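Local coordinates for putative CRISPR-associated endoribonuclease-like protein Cas6 (Pyrococcus furiosus, PDB 3UFC), which is a Cas6-family CRISPR-associated protein that binds crRNA, with probable hydrolase activity acting on ester bonds, at residues N21-L26 / L232-V237; P192-L195 / S200-R203; Q29-A34 / K43-P48; N126-L131 / N224-K229. All blocks are in the same frame, centred on the assembly; numbering follows the deposited sequence.

Interaction 1: residues N21-L26 / L232-V237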
loop_
_atom_site.group_PDB
_atom_site.type_symbol
_atom_site.label_atom_id
_atom_site.label_comp_id
_atom_site.label_asym_id
_atom_site.label_seq_id
_atom_site.Cartn_x
_atom_site.Cartn_y
_atom_site.Cartn_z
ATOM N N ASN A 21 10.554 -9.135 4.437
ATOM C CA ASN A 21 9.333 -8.866 5.205
ATOM C C ASN A 21 9.408 -7.729 6.221
ATOM O O ASN A 21 9.330 -7.962 7.427
ATOM C CB ASN A 21 8.921 -10.158 5.919
ATOM C CG ASN A 21 8.966 -11.365 5.001
ATOM O OD1 ASN A 21 8.160 -11.494 4.082
ATOM N ND2 ASN A 21 9.927 -12.253 5.239
ATOM N N TYR A 22 9.510 -6.495 5.734
ATOM C CA TYR A 22 9.625 -5.337 6.618
ATOM C C TYR A 22 8.337 -4.542 6.819
ATOM O O TYR A 22 8.332 -3.546 7.546
ATOM C CB TYR A 22 10.709 -4.399 6.070
ATOM C CG TYR A 22 10.466 -4.008 4.631
ATOM C CD1 TYR A 22 9.467 -3.091 4.292
ATOM C CD2 TYR A 22 11.187 -4.605 3.602
ATOM C CE1 TYR A 22 9.195 -2.782 2.955
ATOM C CE2 TYR A 22 10.923 -4.305 2.269
ATOM C CZ TYR A 22 9.928 -3.397 1.951
ATOM O OH TYR A 22 9.656 -3.127 0.628
ATOM N N ASN A 23 7.247 -4.974 6.196
ATOM C CA ASN A 23 5.993 -4.230 6.301
ATOM C C ASN A 23 5.550 -3.765 7.681
ATOM O O ASN A 23 5.314 -2.577 7.882
ATOM C CB ASN A 23 4.855 -5.000 5.635
ATOM C CG ASN A 23 4.918 -4.919 4.131
ATOM O OD1 ASN A 23 5.750 -5.566 3.498
ATOM N ND2 ASN A 23 4.050 -4.095 3.545
ATOM N N TYR A 24 5.437 -4.675 8.640
ATOM C CA TYR A 24 4.980 -4.263 9.961
ATOM C C TYR A 24 5.938 -3.300 10.653
ATOM O O TYR A 24 5.502 -2.379 11.346
ATOM C CB TYR A 24 4.743 -5.476 10.865
ATOM C CG TYR A 24 3.987 -5.118 12.119
ATOM C CD1 TYR A 24 2.656 -4.709 12.055
ATOM C CD2 TYR A 24 4.599 -5.171 13.367
ATOM C CE1 TYR A 24 1.952 -4.361 13.205
ATOM C CE2 TYR A 24 3.903 -4.826 14.526
ATOM C CZ TYR A 24 2.581 -4.423 14.436
ATOM O OH TYR A 24 1.885 -4.088 15.577
ATOM N N GLU A 25 7.236 -3.515 10.472
ATOM C CA GLU A 25 8.241 -2.648 11.082
ATOM C C GLU A 25 8.172 -1.239 10.485
ATOM O O GLU A 25 8.254 -0.245 11.204
ATOM C CB GLU A 25 9.643 -3.231 10.876
ATOM C CG GLU A 25 10.726 -2.458 11.619
ATOM C CD GLU A 25 12.109 -3.072 11.477
ATOM O OE1 GLU A 25 13.036 -2.594 12.167
ATOM O OE2 GLU A 25 12.273 -4.022 10.679
ATOM N N LEU A 26 8.020 -1.163 9.166
ATOM C CA LEU A 26 7.927 0.126 8.476
ATOM C C LEU A 26 6.638 0.837 8.896
ATOM O O LEU A 26 6.642 2.014 9.257
ATOM C CB LEU A 26 7.951 -0.098 6.959
ATOM C CG LEU A 26 7.832 1.132 6.055
ATOM C CD1 LEU A 26 8.829 2.209 6.488
ATOM C CD2 LEU A 26 8.089 0.710 4.609
ATOM N N LEU A 232 -1.157 -1.383 6.067
ATOM C CA LEU A 232 0.031 -2.162 6.403
ATOM C C LEU A 232 1.011 -2.141 5.234
ATOM O O LEU A 232 2.025 -2.844 5.245
ATOM C CB LEU A 232 -0.345 -3.610 6.737
ATOM C CG LEU A 232 -1.292 -3.803 7.924
ATOM C CD1 LEU A 232 -1.532 -5.295 8.132
ATOM C CD2 LEU A 232 -0.694 -3.173 9.180
ATOM N N GLY A 233 0.695 -1.339 4.220
ATOM C CA GLY A 233 1.571 -1.223 3.066
ATOM C C GLY A 233 1.177 -2.063 1.868
ATOM O O GLY A 233 2.044 -2.623 1.189
ATOM N N PHE A 234 -0.124 -2.133 1.591
ATOM C CA PHE A 234 -0.631 -2.919 0.474
ATOM C C PHE A 234 -1.633 -2.188 -0.405
ATOM O O PHE A 234 -2.257 -1.215 0.015
ATOM C CB PHE A 234 -1.318 -4.193 0.989
ATOM C CG PHE A 234 -0.378 -5.174 1.618
ATOM C CD1 PHE A 234 -0.081 -5.104 2.978
ATOM C CD2 PHE A 234 0.237 -6.151 0.843
ATOM C CE1 PHE A 234 0.826 -5.999 3.561
ATOM C CE2 PHE A 234 1.144 -7.052 1.412
ATOM C CZ PHE A 234 1.437 -6.973 2.774
ATOM N N GLY A 235 -1.776 -2.679 -1.632
ATOM C CA GLY A 235 -2.754 -2.138 -2.560
ATOM C C GLY A 235 -2.530 -0.780 -3.185
ATOM O O GLY A 235 -3.431 -0.254 -3.840
ATOM N N MET A 236 -1.352 -0.200 -3.005
ATOM C CA MET A 236 -1.109 1.109 -3.594
ATOM C C MET A 236 -0.852 0.950 -5.080
ATOM O O MET A 236 -0.152 0.033 -5.496
ATOM C CB MET A 236 0.084 1.801 -2.934
ATOM C CG MET A 236 0.215 3.258 -3.372
ATOM S SD MET A 236 1.497 4.171 -2.501
ATOM C CE MET A 236 1.315 5.824 -3.330
ATOM N N VAL A 237 -1.429 1.842 -5.879
ATOM C CA VAL A 237 -1.245 1.785 -7.320
ATOM C C VAL A 237 -0.892 3.149 -7.898
ATOM O O VAL A 237 -1.058 4.179 -7.249
ATOM C CB VAL A 237 -2.532 1.309 -8.041
ATOM C CG1 VAL A 237 -2.878 -0.116 -7.642
ATOM C CG2 VAL A 237 -3.679 2.240 -7.709
HETATM O O HOH W 1 4.658 -2.207 1.334
#

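Interaction 2: residues P192-L195 / S200-R203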
loop_
_atom_site.group_PDB
_atom_site.type_symbol
_atom_site.label_atom_id
_atom_site.label_comp_id
_atom_site.label_asym_id
_atom_site.label_seq_id
_atom_site.Cartn_x
_atom_site.Cartn_y
_atom_site.Cartn_z
ATOM N N PRO A 192 2.142 -13.441 -8.409
ATOM C CA PRO A 192 1.782 -13.614 -7.001
ATOM C C PRO A 192 2.921 -13.233 -6.072
ATOM O O PRO A 192 4.088 -13.262 -6.463
ATOM C CB PRO A 192 1.451 -15.099 -6.915
ATOM C CG PRO A 192 2.442 -15.690 -7.867
ATOM C CD PRO A 192 2.336 -14.751 -9.056
ATOM N N THR A 193 2.578 -12.876 -4.841
ATOM C CA THR A 193 3.589 -12.504 -3.868
ATOM C C THR A 193 3.194 -13.034 -2.498
ATOM O O THR A 193 2.019 -13.290 -2.233
ATOM C CB THR A 193 3.752 -10.974 -3.785
ATOM O OG1 THR A 193 4.936 -10.665 -3.040
ATOM C CG2 THR A 193 2.552 -10.346 -3.094
ATOM N N ARG A 194 4.184 -13.199 -1.633
ATOM C CA ARG A 194 3.952 -13.701 -0.289
ATOM C C ARG A 194 4.842 -12.911 0.658
ATOM O O ARG A 194 6.053 -12.850 0.472
ATOM C CB ARG A 194 4.303 -15.192 -0.220
ATOM C CG ARG A 194 3.969 -15.838 1.110
ATOM C CD ARG A 194 4.341 -17.311 1.126
ATOM N NE ARG A 194 5.784 -17.521 1.053
ATOM C CZ ARG A 194 6.373 -18.703 1.218
ATOM N NH1 ARG A 194 5.640 -19.780 1.467
ATOM N NH2 ARG A 194 7.695 -18.809 1.139
ATOM N N LEU A 195 4.241 -12.311 1.674
ATOM C CA LEU A 195 4.989 -11.510 2.626
ATOM C C LEU A 195 4.542 -11.752 4.053
ATOM O O LEU A 195 3.350 -11.883 4.331
ATOM C CB LEU A 195 4.811 -10.019 2.309
ATOM C CG LEU A 195 5.337 -9.501 0.968
ATOM C CD1 LEU A 195 4.876 -8.060 0.766
ATOM C CD2 LEU A 195 6.870 -9.593 0.941
ATOM N N SER A 200 2.132 -13.237 10.421
ATOM C CA SER A 200 1.430 -14.082 9.462
ATOM C C SER A 200 1.709 -13.735 8.003
ATOM O O SER A 200 1.955 -12.575 7.657
ATOM C CB SER A 200 -0.077 -13.999 9.709
ATOM O OG SER A 200 -0.382 -14.257 11.068
ATOM N N TYR A 201 1.669 -14.751 7.149
ATOM C CA TYR A 201 1.881 -14.553 5.727
ATOM C C TYR A 201 0.652 -13.881 5.137
ATOM O O TYR A 201 -0.477 -14.178 5.522
ATOM C CB TYR A 201 2.065 -15.884 4.998
ATOM C CG TYR A 201 3.487 -16.383 4.886
ATOM C CD1 TYR A 201 4.498 -15.563 4.389
ATOM C CD2 TYR A 201 3.811 -17.698 5.224
ATOM C CE1 TYR A 201 5.804 -16.042 4.226
ATOM C CE2 TYR A 201 5.110 -18.188 5.067
ATOM C CZ TYR A 201 6.101 -17.351 4.566
ATOM O OH TYR A 201 7.384 -17.825 4.403
ATOM N N ILE A 202 0.876 -12.963 4.210
ATOM C CA ILE A 202 -0.220 -12.313 3.520
ATOM C C ILE A 202 0.147 -12.463 2.056
ATOM O O ILE A 202 1.231 -12.064 1.641
ATOM C CB ILE A 202 -0.343 -10.826 3.886
ATOM C CG1 ILE A 202 -0.759 -10.688 5.352
ATOM C CG2 ILE A 202 -1.384 -10.156 2.977
ATOM C CD1 ILE A 202 -1.101 -9.264 5.777
ATOM N N ARG A 203 -0.734 -13.089 1.290
ATOM C CA ARG A 203 -0.491 -13.301 -0.127
ATOM C C ARG A 203 -1.303 -12.306 -0.935
ATOM O O ARG A 203 -2.483 -12.087 -0.667
ATOM C CB ARG A 203 -0.863 -14.733 -0.520
ATOM C CG ARG A 203 0.127 -15.776 -0.022
ATOM C CD ARG A 203 -0.451 -17.176 -0.144
ATOM N NE ARG A 203 -0.672 -17.758 1.175
ATOM C CZ ARG A 203 0.299 -18.219 1.955
ATOM N NH1 ARG A 203 1.556 -18.173 1.542
ATOM N NH2 ARG A 203 0.016 -18.702 3.156
#

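Interaction 3: residues Q29-A34 / K43-P48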
loop_
_atom_site.group_PDB
_atom_site.type_symbol
_atom_site.label_atom_id
_atom_site.label_comp_id
_atom_site.label_asym_id
_atom_site.label_seq_id
_atom_site.Cartn_x
_atom_site.Cartn_y
_atom_site.Cartn_z
ATOM N N GLN A 29 6.849 2.313 12.433
ATOM C CA GLN A 29 7.639 3.532 12.520
ATOM C C GLN A 29 6.897 4.744 11.971
ATOM O O GLN A 29 6.962 5.827 12.550
ATOM C CB GLN A 29 8.973 3.345 11.798
ATOM C CG GLN A 29 9.858 2.300 12.465
ATOM C CD GLN A 29 11.103 1.995 11.664
ATOM O OE1 GLN A 29 12.057 2.767 11.659
ATOM N NE2 GLN A 29 11.092 0.866 10.964
ATOM N N ILE A 30 6.187 4.569 10.861
ATOM C CA ILE A 30 5.434 5.678 10.283
ATOM C C ILE A 30 4.362 6.123 11.280
ATOM O O ILE A 30 4.209 7.318 11.555
ATOM C CB ILE A 30 4.759 5.268 8.945
ATOM C CG1 ILE A 30 5.826 4.905 7.915
ATOM C CG2 ILE A 30 3.872 6.404 8.434
ATOM C CD1 ILE A 30 5.281 4.297 6.620
ATOM N N VAL A 31 3.629 5.159 11.833
ATOM C CA VAL A 31 2.577 5.470 12.798
ATOM C C VAL A 31 3.172 6.123 14.052
ATOM O O VAL A 31 2.623 7.092 14.582
ATOM C CB VAL A 31 1.798 4.200 13.220
ATOM C CG1 VAL A 31 0.817 4.540 14.337
ATOM C CG2 VAL A 31 1.055 3.615 12.016
ATOM N N GLU A 32 4.292 5.588 14.521
ATOM C CA GLU A 32 4.951 6.130 15.702
ATOM C C GLU A 32 5.345 7.589 15.446
ATOM O O GLU A 32 5.072 8.470 16.259
ATOM C CB GLU A 32 6.189 5.287 16.035
ATOM C CG GLU A 32 6.873 5.633 17.353
ATOM C CD GLU A 32 7.634 6.947 17.303
ATOM O OE1 GLU A 32 8.492 7.101 16.407
ATOM O OE2 GLU A 32 7.380 7.820 18.162
ATOM N N LYS A 33 5.968 7.844 14.302
ATOM C CA LYS A 33 6.392 9.200 13.965
ATOM C C LYS A 33 5.223 10.172 13.800
ATOM O O LYS A 33 5.290 11.311 14.261
ATOM C CB LYS A 33 7.246 9.181 12.692
ATOM C CG LYS A 33 8.542 8.394 12.854
ATOM C CD LYS A 33 9.306 8.279 11.548
ATOM C CE LYS A 33 10.526 7.386 11.719
ATOM N NZ LYS A 33 11.452 7.923 12.764
ATOM N N ALA A 34 4.152 9.727 13.149
ATOM C CA ALA A 34 2.994 10.591 12.941
ATOM C C ALA A 34 2.247 10.857 14.245
ATOM O O ALA A 34 1.757 11.963 14.477
ATOM C CB ALA A 34 2.048 9.968 11.914
ATOM N N LYS A 43 -5.464 6.486 15.498
ATOM C CA LYS A 43 -6.615 5.600 15.344
ATOM C C LYS A 43 -6.949 5.400 13.864
ATOM O O LYS A 43 -7.352 4.311 13.453
ATOM C CB LYS A 43 -7.838 6.171 16.074
ATOM C CG LYS A 43 -8.385 7.457 15.472
ATOM C CD LYS A 43 -9.649 7.922 16.189
ATOM C CE LYS A 43 -9.335 8.538 17.542
ATOM N NZ LYS A 43 -8.610 9.838 17.398
ATOM N N LEU A 44 -6.783 6.451 13.065
ATOM C CA LEU A 44 -7.059 6.360 11.633
ATOM C C LEU A 44 -5.972 5.543 10.947
ATOM O O LEU A 44 -6.243 4.730 10.062
ATOM C CB LEU A 44 -7.116 7.754 11.006
ATOM C CG LEU A 44 -8.089 8.756 11.624
ATOM C CD1 LEU A 44 -8.131 10.012 10.756
ATOM C CD2 LEU A 44 -9.480 8.134 11.734
ATOM N N LEU A 45 -4.734 5.776 11.361
ATOM C CA LEU A 45 -3.590 5.076 10.798
ATOM C C LEU A 45 -3.621 3.574 11.046
ATOM O O LEU A 45 -3.218 2.797 10.180
ATOM C CB LEU A 45 -2.297 5.656 11.374
ATOM C CG LEU A 45 -1.471 6.659 10.562
ATOM C CD1 LEU A 45 -2.343 7.494 9.656
ATOM C CD2 LEU A 45 -0.677 7.529 11.538
ATOM N N GLU A 46 -4.108 3.171 12.219
ATOM C CA GLU A 46 -4.152 1.757 12.592
ATOM C C GLU A 46 -5.446 1.030 12.234
ATOM O O GLU A 46 -5.532 -0.192 12.370
ATOM C CB GLU A 46 -3.900 1.606 14.100
ATOM C CG GLU A 46 -2.626 2.281 14.597
ATOM C CD GLU A 46 -2.283 1.913 16.035
ATOM O OE1 GLU A 46 -3.200 1.911 16.884
ATOM O OE2 GLU A 46 -1.096 1.631 16.314
ATOM N N SER A 47 -6.448 1.768 11.775
ATOM C CA SER A 47 -7.724 1.156 11.423
ATOM C C SER A 47 -7.614 0.189 10.252
ATOM O O SER A 47 -7.011 0.507 9.226
ATOM C CB SER A 47 -8.753 2.233 11.085
ATOM O OG SER A 47 -9.882 1.662 10.443
ATOM N N PRO A 48 -8.201 -1.011 10.393
ATOM C CA PRO A 48 -8.153 -2.007 9.319
ATOM C C PRO A 48 -8.965 -1.608 8.081
ATOM O O PRO A 48 -8.921 -2.296 7.067
ATOM C CB PRO A 48 -8.699 -3.269 9.994
ATOM C CG PRO A 48 -9.686 -2.708 10.983
ATOM C CD PRO A 48 -8.909 -1.542 11.572
#

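Interaction 4: residues N126-L131 / N224-K229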
loop_
_atom_site.group_PDB
_atom_site.type_symbol
_atom_site.label_atom_id
_atom_site.label_comp_id
_atom_site.label_asym_id
_atom_site.label_seq_id
_atom_site.Cartn_x
_atom_site.Cartn_y
_atom_site.Cartn_z
ATOM N N ASN A 126 -9.344 3.312 -16.292
ATOM C CA ASN A 126 -7.965 3.611 -15.913
ATOM C C ASN A 126 -7.108 2.358 -15.974
ATOM O O ASN A 126 -7.604 1.245 -15.815
ATOM C CB ASN A 126 -7.896 4.124 -14.467
ATOM C CG ASN A 126 -8.886 5.235 -14.180
ATOM O OD1 ASN A 126 -8.675 6.386 -14.560
ATOM N ND2 ASN A 126 -9.980 4.891 -13.500
ATOM N N ILE A 127 -5.819 2.540 -16.216
ATOM C CA ILE A 127 -4.903 1.416 -16.199
ATOM C C ILE A 127 -4.099 1.662 -14.925
ATOM O O ILE A 127 -3.460 2.707 -14.780
ATOM C CB ILE A 127 -3.951 1.400 -17.400
ATOM C CG1 ILE A 127 -4.738 1.176 -18.695
ATOM C CG2 ILE A 127 -2.945 0.266 -17.236
ATOM C CD1 ILE A 127 -3.852 1.138 -19.919
ATOM N N PHE A 128 -4.162 0.715 -13.995
ATOM C CA PHE A 128 -3.450 0.835 -12.725
ATOM C C PHE A 128 -2.304 -0.167 -12.636
ATOM O O PHE A 128 -2.389 -1.276 -13.166
ATOM C CB PHE A 128 -4.403 0.587 -11.540
ATOM C CG PHE A 128 -5.430 1.672 -11.325
ATOM C CD1 PHE A 128 -6.791 1.387 -11.434
ATOM C CD2 PHE A 128 -5.043 2.966 -10.972
ATOM C CE1 PHE A 128 -7.752 2.371 -11.190
ATOM C CE2 PHE A 128 -5.992 3.960 -10.724
ATOM C CZ PHE A 128 -7.352 3.664 -10.831
ATOM N N SER A 129 -1.233 0.230 -11.958
ATOM C CA SER A 129 -0.090 -0.647 -11.761
ATOM C C SER A 129 0.258 -0.587 -10.276
ATOM O O SER A 129 0.359 0.496 -9.699
ATOM C CB SER A 129 1.103 -0.193 -12.610
ATOM O OG SER A 129 2.161 -1.130 -12.506
ATOM N N THR A 130 0.447 -1.753 -9.662
ATOM C CA THR A 130 0.738 -1.828 -8.235
ATOM C C THR A 130 2.109 -1.335 -7.799
ATOM O O THR A 130 3.114 -1.601 -8.461
ATOM C CB THR A 130 0.587 -3.282 -7.712
ATOM O OG1 THR A 130 1.361 -4.172 -8.526
ATOM C CG2 THR A 130 -0.869 -3.716 -7.748
ATOM N N LEU A 131 2.128 -0.607 -6.682
ATOM C CA LEU A 131 3.365 -0.131 -6.072
ATOM C C LEU A 131 3.567 -1.024 -4.834
ATOM O O LEU A 131 4.658 -1.109 -4.275
ATOM C CB LEU A 131 3.248 1.348 -5.680
ATOM C CG LEU A 131 3.137 2.303 -6.879
ATOM C CD1 LEU A 131 3.090 3.741 -6.387
ATOM C CD2 LEU A 131 4.326 2.094 -7.821
ATOM N N ASN A 224 -6.378 5.615 -1.476
ATOM C CA ASN A 224 -6.229 4.785 -0.277
ATOM C C ASN A 224 -5.833 3.334 -0.513
ATOM O O ASN A 224 -5.788 2.547 0.433
ATOM C CB ASN A 224 -7.515 4.810 0.558
ATOM C CG ASN A 224 -7.870 6.200 1.027
ATOM O OD1 ASN A 224 -7.018 6.927 1.536
ATOM N ND2 ASN A 224 -9.134 6.579 0.864
ATOM N N GLY A 225 -5.542 2.988 -1.764
ATOM C CA GLY A 225 -5.150 1.631 -2.094
ATOM C C GLY A 225 -6.341 0.737 -2.430
ATOM O O GLY A 225 -7.458 0.982 -1.972
ATOM N N PHE A 226 -6.101 -0.290 -3.242
ATOM C CA PHE A 226 -7.143 -1.246 -3.623
ATOM C C PHE A 226 -7.011 -2.464 -2.730
ATOM O O PHE A 226 -5.900 -2.869 -2.397
ATOM C CB PHE A 226 -6.973 -1.698 -5.076
ATOM C CG PHE A 226 -7.617 -0.786 -6.069
ATOM C CD1 PHE A 226 -8.976 -0.901 -6.356
ATOM C CD2 PHE A 226 -6.876 0.214 -6.695
ATOM C CE1 PHE A 226 -9.594 -0.028 -7.256
ATOM C CE2 PHE A 226 -7.487 1.093 -7.597
ATOM C CZ PHE A 226 -8.849 0.967 -7.875
ATOM N N GLY A 227 -8.140 -3.037 -2.335
ATOM C CA GLY A 227 -8.089 -4.232 -1.510
ATOM C C GLY A 227 -8.041 -4.019 -0.011
ATOM O O GLY A 227 -8.481 -2.992 0.502
ATOM N N GLU A 228 -7.495 -5.007 0.691
ATOM C CA GLU A 228 -7.420 -4.976 2.149
ATOM C C GLU A 228 -6.009 -4.760 2.669
ATOM O O GLU A 228 -5.041 -4.813 1.909
ATOM C CB GLU A 228 -7.944 -6.302 2.720
ATOM C CG GLU A 228 -9.317 -6.697 2.215
ATOM C CD GLU A 228 -9.735 -8.075 2.695
ATOM O OE1 GLU A 228 -9.708 -8.301 3.924
ATOM O OE2 GLU A 228 -10.090 -8.922 1.847
ATOM N N LYS A 229 -5.911 -4.523 3.975
ATOM C CA LYS A 229 -4.626 -4.327 4.647
ATOM C C LYS A 229 -3.813 -3.178 4.059
ATOM O O LYS A 229 -2.587 -3.161 4.190
ATOM C CB LYS A 229 -3.791 -5.608 4.543
ATOM C CG LYS A 229 -4.479 -6.872 5.047
ATOM C CD LYS A 229 -4.759 -6.786 6.539
ATOM C CE LYS A 229 -5.235 -8.124 7.090
ATOM N NZ LYS A 229 -5.400 -8.080 8.571
#

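Interaction 1: residues N21-L26 / L232-V237
Asn23, in the first turn of helix 23-37, reaches across with its amide to the backbone at Leu232, and these two residues account for most of the buried surface. ND2 donates to Leu232 O over 2.9 Å, nearly straight (172° at the hydrogen). The oxygen lies almost in the plane of the Asn23 amide and is met on one of its lone pairs. CG stands beside the helix backbone N (chi1 -76°), which sends the amide off the helix towards the loop. Asn23 CB packs on the same oxygen, 3.6 Å from Leu232 O. A water continues the link, donating to Gly233 O at 2.7 Å and taking a weak bond from Asn23 ND2. The Phe234 ring also approaches obliquely, its CE1 3.7 Å from Asn23 ND2. The other end of the amide is held too, since OD1 is hydrogen-bonded to Arg56 NH1 on strand 53-59, so both ends fix the flip and rotation of the group. Gly233 bends the chain at positive phi, and with Gly235 it belongs to the glycine-rich loop near the C terminus that is a hallmark of Cas6 proteins, here tied to a helix of the N-terminal half through one asparagine.

Interaction 2: residues P192-L195 / S200-R203
Arg194 lays its guanidinium flat on the ring of Tyr201, with planes 11° apart and centres 4.3 Å from each other. The overlap runs from Arg194 CG to the guanidinium. Arg194 CD sits over the middle of the ring, 3.7 Å from the Tyr201 centroid, as a CH-pi contact, and the guanidinium carries on beyond it until the phenol oxygen lies over its centre. Two torsions produce this: CG starts out anti to the main-chain N (chi1 -175°), and a bend at chi3 of 67° then turns the end of the chain over the ring. Arg203 runs alongside Arg194 and points the same way, its guanidinium steeply inclined to the other; Arg194 NE and Arg203 NH1 are 4.3 Å apart, so the two positive charges probably disfavour each other.

Beneath these side chains is a beta hairpin, strands 183-197 and 200-213, the second and third strands of a ferredoxin-like sheet. Arg194 and Arg203 form a non-hydrogen-bonded antiparallel pair, with Tyr201 diagonal to Arg194 on the same face. Next comes the hydrogen-bonded pair, where Leu195 N gives to Ile202 O at 3.0 Å and Ile202 N to Leu195 O at 2.7 Å. Leu195 and Ile202 lie on the opposite, buried face, where they touch Asn21 and Val135 respectively. Farther out, Arg203 N is hydrogen-bonded to Asp150 OD1, and a backbone bond between Thr193 and Gly204 continues the pairing.

Interaction 3: residues Q29-A34 / K43-P48
Val31 and Leu45 join two helices of the beta-alpha-beta crossover that links strand 3-11 to strand 53-59 in the N-terminal ferredoxin-like half: the long helix 23-37 and the short helix 42-46. The backbones come close, with the CA atoms of Val31 and Leu45 6.5 Å apart, and their side chains run antiparallel, each passing the flank of the other. Val31 uses its two branches differently. CG2, beside its own backbone N, lies against Leu45 CB at 4.0 Å, while CG1, anti to that N (chi1 174°), turns to Glu46. There the glutamate chain crosses the valine at about a right angle, with Glu46 CG 4.1 Å and OE2 4.0 Å from Val31 CG1, so both its CG methylene and a carboxylate oxygen border the apolar patch where the contact meets solvent. One turn further along the long helix, the methyl of Ala34 meets Leu45 CD2 at 3.7 Å. Leu45 thus lies against both Val31 and Ala34, its CD2 also near Val31 CA. The main chain of Leu45 is fixed as well: its carbonyl O accepts from Trp52 NE1 and from Asn231 ND2, the latter reaching in from the loop before strand 237-239. Helix 86-98 closes the apolar cluster, Ile88 touching Leu45 and Ile92 touching Ala34 and Ile30, while Phe102 of strand 101-104 packs on Ile30.

Interaction 4: residues N126-L131 / N224-K229
Phe128 and Phe226 make this contact by themselves: two buried rings, one from strand 125-130 and one from the glycine-rich loop that follows helix 215-224. The close part is a corner of one ring set on the face of the other. Phe226 CE2 hangs 3.8 Å above the plane of the Phe128 ring, displaced toward its rim, and Phe226 CZ is 3.8 Å from Phe128 CE1. The planes are 55° apart and the centroids 5.2 Å, an oblique pairing. Phe128 is gripped from its opposite face too, where Asn126 CB lies 3.6 Å above the ring, so the aromatic is sandwiched between Asn126 of its own strand and Phe226 of the loop. Val237 touches both rings, Met166 of helix 158-174 adds to Phe226, and Tyr211 and Ile239 pack on Phe128.

Away from the rings the segments part. Ile127 and Ser129 belong to the other face of the strand and are partly exposed, and beyond Gly227 the loop leads off to Glu228 and Lys229, likewise partly exposed and with side chains more than 12 Å from the strand segment. The loop turns at Gly225 and Gly227, both with positive phi, and Arg169 hydrogen-bonds to the carbonyls of Asn224 and Gly225. Between the two phenyls the attraction is dispersive and hydrophobic, with little directional demand, so here the loop is probably positioned by shape, with polar bonds at its backbone supplying direction.

Overall arrangement
Interaction 1 spans nearly the whole chain and encloses the other three. It ties helix 23-37, which it shares with interaction 3, its centre about 12 Å away, to the glycine-rich loop whose earlier part makes interaction 4. Probable backbone hydrogen bonds join 1 and 4, from Phe226 N to Gly235 O and from Leu131 N to Met236 O. Interaction 2 is nested within the chain loop closed by 4; strands 200-213 and 125-130 are neighbours in one sheet, and Leu195 also packs on Phe234 of interaction 1. Interactions 2 and 3, with centres 21 Å apart, lie in different halves. The glycine-rich loop thus sits at the junction of the two ferredoxin-like halves.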